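Uncharacterized protein (Bacteroides caccae, PDB 3NO2) is of unknown function but folds as a six-bladed beta-propeller and is probably related to the Mal s 1 allergen family. Local coordinates at residues Ala82-Leu85 with Asn89-Val92; Thr100-Glu103 with Glu109-Ser112; Ile17-Lys22 with Gly48-Ser53. All blocks are in the same frame, centred on the assembly; numbering follows the deposited sequence. Where two conformers were deposited one is given.

Contact 1 (Ala82-Leu85 with Asn89-Val92)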
ATOM      1  N   ALA A  82      -1.526   6.802  -1.804  1.00  5.07           N
ATOM      2  CA  ALA A  82      -0.476   7.822  -1.912  1.00  5.70           C
ATOM      3  C   ALA A  82       0.822   7.112  -2.328  1.00  5.36           C
ATOM      4  O   ALA A  82       1.427   6.432  -1.508  1.00  7.26           O
ATOM      5  CB  ALA A  82      -0.317   8.562  -0.614  1.00  7.55           C
ATOM      6  N   ARG A  83       1.250   7.266  -3.574  1.00  6.01           N
ATOM      7  CA  ARG A  83       2.473   6.638  -4.082  1.00  8.35           C
ATOM      8  C   ARG A  83       3.209   7.626  -4.971  1.00  8.62           C
ATOM      9  O   ARG A  83       2.657   8.618  -5.437  1.00  8.08           O
ATOM     10  CB  ARG A  83       2.179   5.338  -4.832  1.00  8.17           C
ATOM     11  CG  ARG A  83       1.395   5.568  -6.112  1.00  9.80           C
ATOM     12  CD  ARG A  83       1.278   4.332  -6.952  1.00 12.55           C
ATOM     13  NE  ARG A  83       0.507   3.288  -6.312  1.00 12.37           N
ATOM     14  CZ  ARG A  83       0.990   2.153  -5.826  1.00  9.10           C
ATOM     15  NH1 ARG A  83       2.280   1.878  -5.902  1.00 12.16           N
ATOM     16  NH2 ARG A  83       0.165   1.272  -5.320  1.00 10.54           N
ATOM     17  N   ILE A  84       4.486   7.340  -5.210  1.00  8.56           N
ATOM     18  CA  ILE A  84       5.285   8.036  -6.210  1.00  7.96           C
ATOM     19  C   ILE A  84       5.389   7.149  -7.435  1.00  8.69           C
ATOM     20  O   ILE A  84       5.816   5.974  -7.342  1.00  9.87           O
ATOM     21  CB  ILE A  84       6.653   8.400  -5.649  1.00  9.00           C
ATOM     22  CG1 ILE A  84       6.523   9.312  -4.427  1.00  9.50           C
ATOM     23  CG2 ILE A  84       7.540   9.009  -6.770  1.00 11.21           C
ATOM     24  CD1 ILE A  84       5.934  10.710  -4.675  1.00  9.95           C
ATOM     25  N   LEU A  85       4.948   7.680  -8.568  1.00  9.62           N
ATOM     26  CA  LEU A  85       4.977   6.969  -9.816  1.00 11.41           C
ATOM     27  C   LEU A  85       6.418   6.928 -10.380  1.00 11.94           C
ATOM     28  O   LEU A  85       7.273   7.709  -9.970  1.00 12.00           O
ATOM     29  CB  LEU A  85       4.098   7.699 -10.823  1.00  9.78           C
ATOM     30  CG  LEU A  85       2.608   7.732 -10.491  1.00 10.81           C
ATOM     31  CD1 LEU A  85       1.896   8.646 -11.459  1.00 13.67           C
ATOM     32  CD2 LEU A  85       2.013   6.303 -10.488  1.00 11.64           C
ATOM     33  N   ASN A  89       6.068  11.841 -10.296  1.00 10.65           N
ATOM     34  CA  ASN A  89       4.880  12.512  -9.792  1.00  9.82           C
ATOM     35  C   ASN A  89       4.181  11.664  -8.733  1.00  9.78           C
ATOM     36  O   ASN A  89       4.385  10.456  -8.674  1.00 11.08           O
ATOM     37  CB  ASN A  89       3.940  12.852 -10.944  1.00 11.45           C
ATOM     38  CG  ASN A  89       4.551  13.879 -11.885  1.00 10.66           C
ATOM     39  OD1 ASN A  89       5.130  14.858 -11.419  1.00 13.00           O
ATOM     40  ND2 ASN A  89       4.383  13.655 -13.178  1.00 15.34           N
ATOM     41  N   ALA A  90       3.379  12.293  -7.900  1.00  8.21           N
ATOM     42  CA  ALA A  90       2.576  11.577  -6.909  1.00  7.31           C
ATOM     43  C   ALA A  90       1.245  11.166  -7.475  1.00  8.12           C
ATOM     44  O   ALA A  90       0.689  11.856  -8.352  1.00  9.49           O
ATOM     45  CB  ALA A  90       2.318  12.469  -5.678  1.00  8.71           C
ATOM     46  N   LEU A  91       0.745  10.028  -7.006  0.50  6.89           N
ATOM     47  CA  LEU A  91      -0.597   9.542  -7.301  0.50  5.99           C
ATOM     48  C   LEU A  91      -1.264   9.456  -5.928  0.50  5.06           C
ATOM     49  O   LEU A  91      -0.743   8.801  -4.989  0.50  4.52           O
ATOM     50  CB  LEU A  91      -0.577   8.157  -7.962  0.50  7.19           C
ATOM     51  CG  LEU A  91      -1.926   7.532  -8.360  0.50 10.00           C
ATOM     52  CD1 LEU A  91      -2.498   8.162  -9.627  0.50  9.31           C
ATOM     53  CD2 LEU A  91      -1.814   6.016  -8.562  0.50 12.01           C
ATOM     54  N   VAL A  92      -2.407  10.127  -5.773  1.00  6.35           N
ATOM     55  CA  VAL A  92      -3.227  10.002  -4.567  1.00  5.73           C
ATOM     56  C   VAL A  92      -4.650   9.686  -4.963  1.00  6.17           C
ATOM     57  O   VAL A  92      -5.064   9.948  -6.092  1.00  7.01           O
ATOM     58  CB  VAL A  92      -3.162  11.245  -3.692  1.00  5.98           C
ATOM     59  CG1 VAL A  92      -1.707  11.555  -3.235  1.00  8.02           C
ATOM     60  CG2 VAL A  92      -3.818  12.476  -4.370  1.00  7.87           C
TER
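R83 and L91 lie side by side on one face of an antiparallel hairpin, both side chains running the same way from neighbouring strands. The aliphatic part of R83 does the touching: its CG is 3.7 Å from CB of L91. With chi1 at 66° the arginine chain starts out over its own main chain, and a bend at chi3 (65°) turns the guanidinium, leaving CD2 of L91, in one of that leucine's two conformers, at its edge and near its plane. Arginine suits this place because its methylenes can pack on leucine while its polar end reaches on; NE bonds to the carbonyl O of I130. L85, two residues on from R83, also leans on L91 and crosses it at a slant, its CD2 4.1 Å from L91 CB.

On the reverse face the residues are small or branched. CD1 of I84 reaches over to A90, 4.1 Å from its CB, and A82 sits beside CG1 of V92. L51 of strand 50-53 packs on A82, I84 and A90 from this side.

Between the faces, R83 and L91 form a hydrogen-bonded pair, with R83 N 2.9 Å from L91 O and L91 N 2.8 Å from R83 O. Toward the turn, L85 N donates to N89 O at 2.8 Å, almost in line with the carbonyl bond. The chemistry implies a hairpin fixed in register by its backbone, with largely apolar contact between the two segments on either face and the charge of R83 led off to a polar partner beyond them.

Contact 2 (Thr100-Glu103 with Glu109-Ser112)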
ATOM      1  N   THR A 100     -12.056   9.296  -6.507  1.00  6.53           N
ATOM      2  CA  THR A 100     -11.262  10.272  -7.276  1.00  6.32           C
ATOM      3  C   THR A 100      -9.782   9.927  -7.170  1.00  6.58           C
ATOM      4  O   THR A 100      -9.265   9.690  -6.079  1.00  6.78           O
ATOM      5  CB  THR A 100     -11.482  11.677  -6.731  1.00  6.98           C
ATOM      6  OG1 THR A 100     -12.891  11.991  -6.789  1.00  6.99           O
ATOM      7  CG2 THR A 100     -10.735  12.711  -7.518  1.00  7.16           C
ATOM      8  N   ILE A 101      -9.104   9.925  -8.315  1.00  6.43           N
ATOM      9  CA  ILE A 101      -7.660   9.771  -8.439  1.00  6.17           C
ATOM     10  C   ILE A 101      -7.083  11.092  -8.929  1.00  6.89           C
ATOM     11  O   ILE A 101      -7.639  11.712  -9.857  1.00  7.39           O
ATOM     12  CB  ILE A 101      -7.339   8.655  -9.447  1.00  6.88           C
ATOM     13  CG1 ILE A 101      -7.847   7.306  -8.964  1.00  8.55           C
ATOM     14  CG2 ILE A 101      -5.831   8.613  -9.786  1.00  7.88           C
ATOM     15  CD1 ILE A 101      -7.982   6.252 -10.096  1.00  9.41           C
ATOM     16  N   LEU A 102      -6.008  11.545  -8.317  1.00  6.03           N
ATOM     17  CA  LEU A 102      -5.256  12.736  -8.743  1.00  6.18           C
ATOM     18  C   LEU A 102      -3.807  12.363  -8.930  1.00  7.63           C
ATOM     19  O   LEU A 102      -3.208  11.657  -8.101  1.00  7.99           O
ATOM     20  CB  LEU A 102      -5.337  13.829  -7.686  1.00  7.23           C
ATOM     21  CG  LEU A 102      -6.722  14.312  -7.259  1.00  6.25           C
ATOM     22  CD1 LEU A 102      -6.566  15.264  -6.037  1.00 10.05           C
ATOM     23  CD2 LEU A 102      -7.482  15.003  -8.460  1.00  8.51           C
ATOM     24  N   GLU A 103      -3.206  12.860 -10.010  1.00  7.20           N
ATOM     25  CA  GLU A 103      -1.746  12.891 -10.134  1.00  8.01           C
ATOM     26  C   GLU A 103      -1.318  14.301  -9.809  1.00  6.83           C
ATOM     27  O   GLU A 103      -1.971  15.265 -10.226  1.00  7.97           O
ATOM     28  CB  GLU A 103      -1.295  12.442 -11.534  1.00  8.09           C
ATOM     29  CG  GLU A 103      -1.662  11.004 -11.774  1.00  8.34           C
ATOM     30  CD  GLU A 103      -1.191  10.411 -13.060  1.00 11.26           C
ATOM     31  OE1 GLU A 103      -0.285  10.998 -13.698  1.00 14.87           O
ATOM     32  OE2 GLU A 103      -1.690   9.326 -13.440  1.00 11.34           O
ATOM     33  N   GLU A 109       0.386  20.720  -7.252  1.00 12.20           N
ATOM     34  CA  GLU A 109      -0.551  21.064  -8.315  1.00 12.35           C
ATOM     35  C   GLU A 109      -1.082  19.801  -8.957  1.00 10.48           C
ATOM     36  O   GLU A 109      -0.327  18.866  -9.196  1.00 10.10           O
ATOM     37  CB  GLU A 109       0.143  21.872  -9.399  1.00 13.95           C
ATOM     38  CG  GLU A 109       0.664  23.213  -8.877  1.00 17.80           C
ATOM     39  CD  GLU A 109       1.520  23.951  -9.880  1.00 21.65           C
ATOM     40  OE1 GLU A 109       2.233  23.373 -10.733  1.00 16.79           O
ATOM     41  OE2 GLU A 109       1.475  25.185  -9.799  1.00 38.17           O
ATOM     42  N   VAL A 110      -2.360  19.821  -9.327  1.00  9.27           N
ATOM     43  CA  VAL A 110      -3.003  18.704  -9.953  1.00  8.90           C
ATOM     44  C   VAL A 110      -2.624  18.587 -11.413  1.00  8.40           C
ATOM     45  O   VAL A 110      -2.847  19.531 -12.217  1.00 10.47           O
ATOM     46  CB  VAL A 110      -4.525  18.767  -9.792  1.00  9.12           C
ATOM     47  CG1 VAL A 110      -5.214  17.669 -10.589  1.00 11.04           C
ATOM     48  CG2 VAL A 110      -4.878  18.729  -8.299  1.00 11.68           C
ATOM     49  N   LEU A 111      -2.062  17.466 -11.811  1.00  7.54           N
ATOM     50  CA  LEU A 111      -1.658  17.141 -13.177  1.00  9.66           C
ATOM     51  C   LEU A 111      -2.719  16.389 -13.947  1.00 11.11           C
ATOM     52  O   LEU A 111      -2.757  16.449 -15.199  1.00 14.91           O
ATOM     53  CB  LEU A 111      -0.391  16.276 -13.173  1.00 10.07           C
ATOM     54  CG  LEU A 111       0.826  16.864 -12.478  1.00  9.57           C
ATOM     55  CD1 LEU A 111       1.965  15.844 -12.504  1.00 13.14           C
ATOM     56  CD2 LEU A 111       1.208  18.179 -13.105  1.00 11.56           C
ATOM     57  N   SER A 112      -3.564  15.672 -13.233  0.50  9.46           N
ATOM     58  CA  SER A 112      -4.708  15.048 -13.846  0.50  9.57           C
ATOM     59  C   SER A 112      -5.664  14.597 -12.783  0.50  8.45           C
ATOM     60  O   SER A 112      -5.317  14.533 -11.599  0.50  8.40           O
ATOM     61  CB  SER A 112      -4.310  13.849 -14.702  0.50 10.69           C
ATOM     62  OG  SER A 112      -3.860  12.759 -13.924  0.50 17.24           O
TER
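E103 and S112 meet as an antiparallel hydrogen-bonded pair, with their side chains on the same face of the sheet, and they lose more surface to this contact than any other residues in it. In one of the two conformers of the serine, S112 OG lies alongside the foot of the glutamate, 3.5 Å from E103 CB and equally near CG. Serine is small enough to lie beside these methylenes, and the glutamate chain runs on extended to a carboxylate whose OE2 makes a salt bridge with K132 and a hydrogen bond with Y138. Two such partners would be expected to favour the charged form of this buried acid.

Both backbone polar atoms of E103 are bonded across the contact. Its N donates to S112 O at 3.1 Å, from above the carbonyl plane. Its O accepts L111 N at 2.7 Å, with the donor tilted 29° from the carbonyl plane, and takes a second, weak bond from S112 N at 3.4 Å.

L102, third in buried surface, points to the reverse face, where its CD2 meets V110 CG1 at 4.1 Å and the two side chains cross.

L111 and S112 thus both stand opposite E103: a classic beta bulge, here in the hairpin whose second strand, 110-116, is the edge strand of a four-stranded propeller blade.

Contact 3 (Ile17-Lys22 with Gly48-Ser53)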
ATOM      1  N   ILE A  17       3.870   7.572  11.555  1.00  6.71           N
ATOM      2  CA  ILE A  17       4.676   6.971  10.489  1.00  7.69           C
ATOM      3  C   ILE A  17       6.129   7.002  10.969  1.00  7.42           C
ATOM      4  O   ILE A  17       6.481   7.798  11.843  1.00  7.68           O
ATOM      5  CB  ILE A  17       4.494   7.635   9.106  1.00  7.41           C
ATOM      6  CG1 ILE A  17       4.852   9.103   9.154  1.00  7.64           C
ATOM      7  CG2 ILE A  17       3.009   7.423   8.649  1.00  8.37           C
ATOM      8  CD1 ILE A  17       4.809   9.782   7.814  1.00 11.25           C
ATOM      9  N   ALA A  18       6.955   6.113  10.463  1.00  7.60           N
ATOM     10  CA  ALA A  18       8.281   5.921  11.001  1.00  7.35           C
ATOM     11  C   ALA A  18       9.253   5.552   9.923  1.00  6.32           C
ATOM     12  O   ALA A  18       8.873   5.018   8.876  1.00  7.16           O
ATOM     13  CB  ALA A  18       8.271   4.864  12.124  1.00  7.86           C
ATOM     14  N   ILE A  19      10.541   5.794  10.183  1.00  6.44           N
ATOM     15  CA  ILE A  19      11.619   5.278   9.358  1.00  6.41           C
ATOM     16  C   ILE A  19      12.462   4.364  10.225  1.00  6.28           C
ATOM     17  O   ILE A  19      12.836   4.713  11.358  1.00  7.67           O
ATOM     18  CB  ILE A  19      12.506   6.384   8.743  1.00  6.82           C
ATOM     19  CG1 ILE A  19      11.646   7.242   7.815  1.00  8.13           C
ATOM     20  CG2 ILE A  19      13.723   5.758   7.983  1.00  8.77           C
ATOM     21  CD1 ILE A  19      12.307   8.553   7.360  1.00 10.18           C
ATOM     22  N   ILE A  20      12.697   3.156   9.720  1.00  6.47           N
ATOM     23  CA  ILE A  20      13.411   2.093  10.423  1.00  7.20           C
ATOM     24  C   ILE A  20      14.721   1.833   9.667  1.00  7.39           C
ATOM     25  O   ILE A  20      14.755   1.709   8.443  1.00  8.09           O
ATOM     26  CB  ILE A  20      12.544   0.841  10.470  1.00  7.98           C
ATOM     27  CG1 ILE A  20      11.315   1.128  11.364  1.00  9.55           C
ATOM     28  CG2 ILE A  20      13.319  -0.381  11.015  1.00  8.40           C
ATOM     29  CD1 ILE A  20      10.235   0.031  11.392  1.00 11.38           C
ATOM     30  N   ASN A  21      15.807   1.739  10.433  1.00  6.77           N
ATOM     31  CA  ASN A  21      17.072   1.216   9.907  1.00  8.01           C
ATOM     32  C   ASN A  21      16.933  -0.297   9.810  1.00  6.60           C
ATOM     33  O   ASN A  21      16.695  -0.970  10.817  1.00  7.37           O
ATOM     34  CB  ASN A  21      18.203   1.605  10.883  1.00  8.40           C
ATOM     35  CG  ASN A  21      19.561   1.027  10.507  1.00  8.41           C
ATOM     36  OD1 ASN A  21      19.682  -0.106  10.074  1.00  7.97           O
ATOM     37  ND2 ASN A  21      20.627   1.851  10.693  1.00 11.11           N
ATOM     38  N   LYS A  22      16.915  -0.812   8.595  1.00  6.35           N
ATOM     39  CA  LYS A  22      16.626  -2.230   8.375  1.00  7.54           C
ATOM     40  C   LYS A  22      17.600  -3.152   9.148  1.00  7.51           C
ATOM     41  O   LYS A  22      17.194  -4.163   9.715  1.00  8.21           O
ATOM     42  CB  LYS A  22      16.663  -2.557   6.901  1.00  8.06           C
ATOM     43  CG  LYS A  22      16.320  -4.007   6.583  1.00  9.82           C
ATOM     44  CD  LYS A  22      16.451  -4.361   5.104  1.00 10.20           C
ATOM     45  CE  LYS A  22      16.050  -5.785   4.851  1.00 11.37           C
ATOM     46  NZ  LYS A  22      16.164  -6.148   3.413  1.00 13.72           N
ATOM     47  N   GLY A  48      14.185  11.950  -1.029  1.00 12.94           N
ATOM     48  CA  GLY A  48      14.009  11.678   0.396  1.00 13.26           C
ATOM     49  C   GLY A  48      12.816  12.361   1.059  1.00 12.35           C
ATOM     50  O   GLY A  48      12.706  12.333   2.277  1.00 14.09           O
ATOM     51  N   GLU A  49      11.973  13.010   0.261  1.00 10.77           N
ATOM     52  CA  GLU A  49      10.726  13.582   0.784  1.00 11.04           C
ATOM     53  C   GLU A  49       9.722  12.455   1.006  1.00  9.14           C
ATOM     54  O   GLU A  49       9.853  11.372   0.430  1.00  9.47           O
ATOM     55  CB  GLU A  49      10.138  14.609  -0.159  1.00 12.07           C
ATOM     56  CG  GLU A  49      11.082  15.816  -0.398  1.00 17.40           C
ATOM     57  CD  GLU A  49      11.318  16.112  -1.867  1.00 26.47           C
ATOM     58  OE1 GLU A  49      11.273  15.223  -2.784  1.00 18.06           O
ATOM     59  OE2 GLU A  49      11.573  17.311  -2.116  1.00 33.18           O
ATOM     60  N   ILE A  50       8.746  12.721   1.854  1.00  7.97           N
ATOM     61  CA  ILE A  50       7.843  11.704   2.380  1.00  7.88           C
ATOM     62  C   ILE A  50       6.402  12.086   2.028  1.00  8.34           C
ATOM     63  O   ILE A  50       5.949  13.190   2.340  1.00  8.67           O
ATOM     64  CB  ILE A  50       8.008  11.614   3.892  1.00  8.94           C
ATOM     65  CG1 ILE A  50       9.370  11.007   4.218  1.00  9.63           C
ATOM     66  CG2 ILE A  50       6.904  10.759   4.524  1.00 10.57           C
ATOM     67  CD1 ILE A  50       9.873  11.423   5.588  1.00 15.17           C
ATOM     68  N   LEU A  51       5.691  11.177   1.349  1.00  7.72           N
ATOM     69  CA  LEU A  51       4.292  11.332   0.969  1.00  6.58           C
ATOM     70  C   LEU A  51       3.478  10.319   1.789  1.00  6.49           C
ATOM     71  O   LEU A  51       3.903   9.153   1.917  1.00  7.16           O
ATOM     72  CB  LEU A  51       4.140  10.976  -0.514  1.00  8.00           C
ATOM     73  CG  LEU A  51       2.717  10.883  -1.059  1.00  8.26           C
ATOM     74  CD1 LEU A  51       1.965  12.237  -1.041  1.00 11.10           C
ATOM     75  CD2 LEU A  51       2.748  10.283  -2.488  1.00  9.23           C
ATOM     76  N   PHE A  52       2.352  10.730   2.348  1.00  6.21           N
ATOM     77  CA  PHE A  52       1.471   9.762   3.006  1.00  5.92           C
ATOM     78  C   PHE A  52       0.042  10.165   2.882  1.00  6.94           C
ATOM     79  O   PHE A  52      -0.286  11.360   2.871  1.00  6.96           O
ATOM     80  CB  PHE A  52       1.876   9.516   4.489  1.00  5.43           C
ATOM     81  CG  PHE A  52       1.714  10.688   5.423  1.00  7.16           C
ATOM     82  CD1 PHE A  52       2.681  11.679   5.507  1.00  7.17           C
ATOM     83  CD2 PHE A  52       0.603  10.789   6.197  1.00  7.67           C
ATOM     84  CE1 PHE A  52       2.509  12.729   6.390  1.00  7.87           C
ATOM     85  CE2 PHE A  52       0.426  11.840   7.076  1.00  7.51           C
ATOM     86  CZ  PHE A  52       1.374  12.821   7.156  1.00  8.67           C
ATOM     87  N   SER A  53      -0.838   9.169   2.891  1.00  5.64           N
ATOM     88  CA  SER A  53      -2.271   9.392   3.036  1.00  5.64           C
ATOM     89  C   SER A  53      -2.662   9.164   4.472  1.00  5.77           C
ATOM     90  O   SER A  53      -2.039   8.372   5.218  1.00  6.09           O
ATOM     91  CB  SER A  53      -3.130   8.525   2.120  1.00  6.84           C
ATOM     92  OG  SER A  53      -2.945   7.155   2.372  1.00  7.29           O
TER
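I17 reaches F52 by a CH-pi contact, its terminal methyl set over one face of the ring. CD1 stands 4.1 Å from the ring centroid and 28° off the ring normal, displaced toward the side of CD1 of F52, which it approaches to 3.7 Å. The two side chains cross at about a right angle, so the isoleucine meets the ring end-on. A chi1 of 59° folds the CG1 branch of I17 over its own main chain, from where it runs out straight to CD1 and the ring; F52, at chi1 66°, likewise holds its ring above its own strand, with a face turned to that methyl. Isoleucine suits this place because its CG1-CD1 branch is long enough to bring a methyl to the flat, apolar ring face.

The strands 16-21 and 50-53 are not neighbours in one sheet. The axes of their segments come no closer than 10.2 Å, a spacing that leaves room for two layers of side chains. They belong to successive four-stranded blades of a six-bladed beta-propeller, where sheets stacked around a central axis pack face to face through apolar side chains. The strand 26-32 belongs to the same blade as 16-21, and its W29 touches both I19 and I50.

The remaining contacts are between aliphatic groups. The same I17 methyl also meets I50, 4.0 Å from its CG2, and so touches two neighbours, ring and branch, that lie in directions about a right angle apart. Further along, the methyls CD1 of I19 and CD1 of I50 approach to 4.2 Å while the side chains cross at a slant. Beta-branched isoleucine favours extended backbone and offers two branches: I50 turns CG2 to I17 and CD1 to I19.

How the contacts relate
Contacts 1 and 2 are consecutive hairpins of one blade, their centres 9 Å apart, and strands 90-95 and 99-104 join them edge to edge: V92 O is 2.9 Å from L102 N, a probable hydrogen bond. L91 also packs on I101. Contact 3 is of another kind, binding the two preceding blades, and its centre lies 14 Å from that of contact 1. Strand 50-53 serves both interfaces: I50 and F52 face 17-22, while L51 CD2 comes 3.4 Å from R83 O on the other side. Contacts 2 and 3 do not touch, their nearest atoms being about 8 Å apart. The function is unknown, so none of these contacts can be tied to a site.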